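Local coordinates for methyl-CpG-binding domain protein 1 (Homo sapiens, PDB 5W9Q) that represses transcription from CpG-rich promoters, binding methylated CpG through its MBD and unmethylated CpG DNA through the third CXXC zinc finger, the part given here, at residues 26-29 and 33-36; 28-31 and 37-40. All coordinates share one frame; numbering follows the deposited sequence.

Contact 1 of 2, residues 26-29 and 33-36; sequences DFCC and KFGG. With ZN (zinc ion), chain G.
Phe34 packs its ring edge and CB against the Cys28 turn of helix 26-30 in a small surface contact, where the chain leaving that helix folds back on its last turn. Cys28 is the zinc ligand of this turn: its SG lies 2.3 Å from the zinc ion, and Cys22, Cys25 and Cys44 complete the site. Phe34 meets the backbone and CB of that residue more than its sulfur. CD2 of Phe34 stands 3.3 Å from Cys28 O, which lies at the ring edge, near the ring plane, and the same CD2 comes within 4.0 Å of Cys28 CB. The ring is carried there by a first torsion that sets CG beside the backbone N and anti to the carbonyl carbon (chi1 -73°). Cys28 SG stands 5.2 Å from the centroid of the Phe34 ring, 56° off its normal, an oblique sulfur-aromatic contact with a zinc-bound sulfur. Further along, Gly36 brings the loop close to Cys29 of the helix. Gly36 CA sits 3.0 Å from Cys29 O in a CA-H...O contact, and a side chain at Gly36 would run into that oxygen. At Gly35 the positive phi of 103° suits a residue without CB. A water donates to both Cys29 O and Phe34 O, at 2.7 Å from the former, bridging helix and loop. Asp21, in the loop ahead of helix 26-30, touches both Cys28 and Phe34 and forms a salt bridge with Lys33, so the 33-36 segment is tied to that loop as well as to the helix.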
loop_
_atom_site.group_PDB
_atom_site.type_symbol
_atom_site.label_atom_id
_atom_site.label_comp_id
_atom_site.label_asym_id
_atom_site.label_seq_id
_atom_site.Cartn_x
_atom_site.Cartn_y
_atom_site.Cartn_z
ATOM N N ASP A 26 2.383 -6.050 6.253
ATOM C CA ASP A 26 1.814 -5.539 7.541
ATOM C C ASP A 26 0.471 -4.701 7.294
ATOM O O ASP A 26 -0.503 -4.890 7.979
ATOM C CB ASP A 26 2.865 -4.784 8.343
ATOM C CG ASP A 26 3.458 -3.609 7.612
ATOM O OD1 ASP A 26 3.317 -3.404 6.383
ATOM O OD2 ASP A 26 4.111 -2.847 8.265
ATOM N N PHE A 27 0.468 -3.859 6.264
ATOM C CA PHE A 27 -0.686 -3.042 5.935
ATOM C C PHE A 27 -1.911 -3.852 5.458
ATOM O O PHE A 27 -3.085 -3.540 5.816
ATOM C CB PHE A 27 -0.287 -1.940 4.911
ATOM C CG PHE A 27 0.771 -0.922 5.421
ATOM C CD1 PHE A 27 0.912 -0.620 6.755
ATOM C CD2 PHE A 27 1.616 -0.267 4.515
ATOM C CE1 PHE A 27 1.834 0.313 7.182
ATOM C CE2 PHE A 27 2.543 0.682 4.930
ATOM C CZ PHE A 27 2.664 0.962 6.267
ATOM N N CYS A 28 -1.666 -4.927 4.676
ATOM C CA CYS A 28 -2.747 -5.802 4.218
ATOM C C CYS A 28 -3.338 -6.548 5.384
ATOM O O CYS A 28 -4.570 -6.474 5.612
ATOM C CB CYS A 28 -2.292 -6.806 3.108
ATOM S SG CYS A 28 -2.238 -6.047 1.495
ATOM N N CYS A 29 -2.484 -7.279 6.096
ATOM C CA CYS A 29 -2.906 -7.986 7.334
ATOM C C CYS A 29 -3.706 -7.135 8.313
ATOM O O CYS A 29 -4.548 -7.649 9.006
ATOM C CB CYS A 29 -1.697 -8.537 8.072
ATOM S SG CYS A 29 -1.055 -9.902 7.108
ATOM N N LYS A 33 -10.831 -6.516 6.024
ATOM C CA LYS A 33 -11.177 -7.610 5.098
ATOM C C LYS A 33 -10.200 -8.817 5.144
ATOM O O LYS A 33 -10.573 -9.907 4.770
ATOM C CB LYS A 33 -11.311 -7.112 3.642
ATOM C CG LYS A 33 -9.998 -6.719 2.980
ATOM C CD LYS A 33 -10.156 -6.331 1.526
ATOM C CE LYS A 33 -8.827 -5.765 1.031
ATOM N NZ LYS A 33 -8.714 -5.744 -0.450
ATOM N N PHE A 34 -8.959 -8.583 5.567
ATOM C CA PHE A 34 -7.958 -9.654 5.762
ATOM C C PHE A 34 -7.890 -10.165 7.192
ATOM O O PHE A 34 -7.160 -11.134 7.481
ATOM C CB PHE A 34 -6.610 -9.194 5.258
ATOM C CG PHE A 34 -6.527 -9.137 3.750
ATOM C CD1 PHE A 34 -6.838 -10.254 2.980
ATOM C CD2 PHE A 34 -6.104 -7.988 3.101
ATOM C CE1 PHE A 34 -6.757 -10.202 1.602
ATOM C CE2 PHE A 34 -5.996 -7.944 1.714
ATOM C CZ PHE A 34 -6.343 -9.041 0.969
ATOM N N GLY A 35 -8.715 -9.590 8.059
ATOM C CA GLY A 35 -8.891 -10.080 9.417
ATOM C C GLY A 35 -8.169 -9.242 10.448
ATOM O O GLY A 35 -8.151 -9.598 11.624
ATOM N N GLY A 36 -7.612 -8.124 9.996
ATOM C CA GLY A 36 -6.902 -7.217 10.847
ATOM C C GLY A 36 -7.807 -6.315 11.616
ATOM O O GLY A 36 -9.034 -6.348 11.448
HETATM ZN ZN ZN G . 0.040 -6.133 0.976
HETATM O O HOH W 1 -4.975 -10.231 9.537
#

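Contact 2 of 2, residues 28-31 and 37-40; sequences CCDK and SNQK. With ZN (zinc ion), chain G; nucleotides of chain D.
Asp30, in the last turn of helix 26-30, receives the backbone N-H groups of Asn38, Gln39 and Lys40 and so ties down the loop that reaches the DNA. The main-chain bond runs from Asn38 N to Asp30 O, 2.8 Å long, in the carbonyl plane with a C=O...N angle of 159°. The carboxylate takes the next two amides. Gln39 N gives Asp30 OD1 a 2.7 Å bond on its syn lone pair, reached because chi1 of 173° turns CG away from the backbone N. Lys40 N is shared more weakly, at 3.2 Å from Asp30 OD1 and about as far from OD2, an oxygen whose position is less sure. As modelled, OD2 also accepts from the water that donates to Asn38 OD1 and from Arg41 N. The Lys40 side chain adds apolar cover, its CG 3.9 Å from Asp30 OD1, while its NZ stays 5.4 Å from the same oxygen, so charge attraction would act only at a distance. Shortening Asp30 to an alanine would probably leave the amides of Gln39 and Lys40 without their carboxylate acceptor and let this part of the loop shift. The aspartate probably helps place the loop for the DNA: N4 of cytosine DC6 of chain D donates to Lys40 O over 2.9 Å at a nearly straight 167°, a base contact made by the main chain and consistent with reading of unmethylated CpG by this zinc finger. The helix turn closes with Lys31 N bonded to Cys28 O, and Lys31 reaches a DNA phosphate through NZ. Helix 26-30 thus stands between its zinc site and the 37-40 loop, whose far side meets the bound DNA.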
loop_
_atom_site.group_PDB
_atom_site.type_symbol
_atom_site.label_atom_id
_atom_site.label_comp_id
_atom_site.label_asym_id
_atom_site.label_seq_id
_atom_site.Cartn_x
_atom_site.Cartn_y
_atom_site.Cartn_z
ATOM N N CYS A 28 -1.666 -4.927 4.676
ATOM C CA CYS A 28 -2.747 -5.802 4.218
ATOM C C CYS A 28 -3.338 -6.548 5.384
ATOM O O CYS A 28 -4.570 -6.474 5.612
ATOM C CB CYS A 28 -2.292 -6.806 3.108
ATOM S SG CYS A 28 -2.238 -6.047 1.495
ATOM N N CYS A 29 -2.484 -7.279 6.096
ATOM C CA CYS A 29 -2.906 -7.986 7.334
ATOM C C CYS A 29 -3.706 -7.135 8.313
ATOM O O CYS A 29 -4.548 -7.649 9.006
ATOM C CB CYS A 29 -1.697 -8.537 8.072
ATOM S SG CYS A 29 -1.055 -9.902 7.108
ATOM N N ASP A 30 -3.401 -5.851 8.362
ATOM C CA ASP A 30 -4.127 -4.909 9.206
ATOM C C ASP A 30 -5.551 -4.560 8.689
ATOM O O ASP A 30 -6.370 -4.109 9.454
ATOM C CB ASP A 30 -3.268 -3.646 9.374
ATOM C CG ASP A 30 -3.986 -2.545 10.079
ATOM O OD1 ASP A 30 -4.102 -2.614 11.305
ATOM O OD2 ASP A 30 -4.461 -1.615 9.396
ATOM N N LYS A 31 -5.806 -4.713 7.375
ATOM C CA LYS A 31 -7.132 -4.443 6.794
ATOM C C LYS A 31 -8.179 -5.351 7.396
ATOM O O LYS A 31 -7.953 -6.543 7.537
ATOM C CB LYS A 31 -7.116 -4.578 5.252
ATOM C CG LYS A 31 -6.200 -3.551 4.575
ATOM C CD LYS A 31 -6.149 -3.721 3.037
ATOM C CE LYS A 31 -5.613 -2.511 2.296
ATOM N NZ LYS A 31 -6.601 -1.389 2.531
ATOM N N SER A 37 -7.174 -5.474 12.437
ATOM C CA SER A 37 -7.832 -4.625 13.400
ATOM C C SER A 37 -7.844 -3.136 12.968
ATOM O O SER A 37 -8.251 -2.283 13.761
ATOM C CB SER A 37 -7.161 -4.804 14.800
ATOM O OG SER A 37 -5.758 -4.464 14.791
ATOM N N ASN A 38 -7.412 -2.827 11.717
ATOM C CA ASN A 38 -7.525 -1.459 11.188
ATOM C C ASN A 38 -6.824 -0.412 12.096
ATOM O O ASN A 38 -7.403 0.649 12.382
ATOM C CB ASN A 38 -9.036 -1.077 11.083
ATOM C CG ASN A 38 -9.302 -0.024 10.034
ATOM O OD1 ASN A 38 -8.598 0.053 9.015
ATOM N ND2 ASN A 38 -10.318 0.753 10.246
ATOM N N GLN A 39 -5.633 -0.741 12.592
ATOM C CA GLN A 39 -4.854 0.176 13.403
ATOM C C GLN A 39 -3.870 1.007 12.651
ATOM O O GLN A 39 -3.427 2.053 13.165
ATOM C CB GLN A 39 -4.155 -0.585 14.559
ATOM C CG GLN A 39 -5.125 -1.371 15.446
ATOM C CD GLN A 39 -4.426 -1.997 16.633
ATOM O OE1 GLN A 39 -3.355 -2.633 16.491
ATOM N NE2 GLN A 39 -4.978 -1.803 17.788
ATOM N N LYS A 40 -3.489 0.540 11.412
ATOM C CA LYS A 40 -2.544 1.196 10.582
ATOM C C LYS A 40 -3.131 1.938 9.423
ATOM O O LYS A 40 -2.699 3.026 9.142
ATOM C CB LYS A 40 -1.523 0.174 10.063
ATOM C CG LYS A 40 -0.805 -0.531 11.194
ATOM C CD LYS A 40 0.471 -1.179 10.708
ATOM C CE LYS A 40 1.521 -1.242 11.797
ATOM N NZ LYS A 40 1.151 -2.344 12.692
HETATM ZN ZN ZN G . 0.040 -6.133 0.976
ATOM P P DC D 6 -5.237 4.230 18.246
ATOM O OP1 DC D 6 -5.805 4.530 19.615
ATOM O OP2 DC D 6 -5.417 2.874 17.640
ATOM O "O5'" DC D 6 -5.848 5.345 17.304
ATOM C "C5'" DC D 6 -5.704 6.715 17.676
ATOM C "C4'" DC D 6 -6.320 7.590 16.627
ATOM O "O4'" DC D 6 -5.439 7.537 15.456
ATOM C "C3'" DC D 6 -7.698 7.134 16.131
ATOM O "O3'" DC D 6 -8.484 8.254 15.716
ATOM C "C2'" DC D 6 -7.360 6.447 14.807
ATOM C "C1'" DC D 6 -6.254 7.365 14.326
ATOM N N1 DC D 6 -5.391 6.896 13.182
ATOM C C2 DC D 6 -4.894 7.841 12.275
ATOM O O2 DC D 6 -5.134 9.040 12.462
ATOM N N3 DC D 6 -4.091 7.428 11.250
ATOM C C4 DC D 6 -3.818 6.137 11.102
ATOM N N4 DC D 6 -3.079 5.778 10.045
ATOM C C5 DC D 6 -4.339 5.149 11.987
ATOM C C6 DC D 6 -5.113 5.569 13.010
HETATM O O HOH W 2 -6.465 -1.088 7.311
#

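How the contacts relate
Both contacts pin the chain that follows helix 26-30 back onto that helix, and both lie near the surface of the zinc finger with one buried residue each, Cys28 in contact 1 and Asp30 in contact 2. They share Cys28 and Cys29, and their centres are only about 4 Å apart. Contact 1 is mostly packing, an aromatic edge and a glycine against the metal-bound turn, helped by a water. Contact 2 is polar, built on amides held by one aspartate, and lies where the loop meets DNA. A probable hydrogen bond from Gly36 N to Lys31 O and packing of Phe27 CD1 on Lys40 CD join the two.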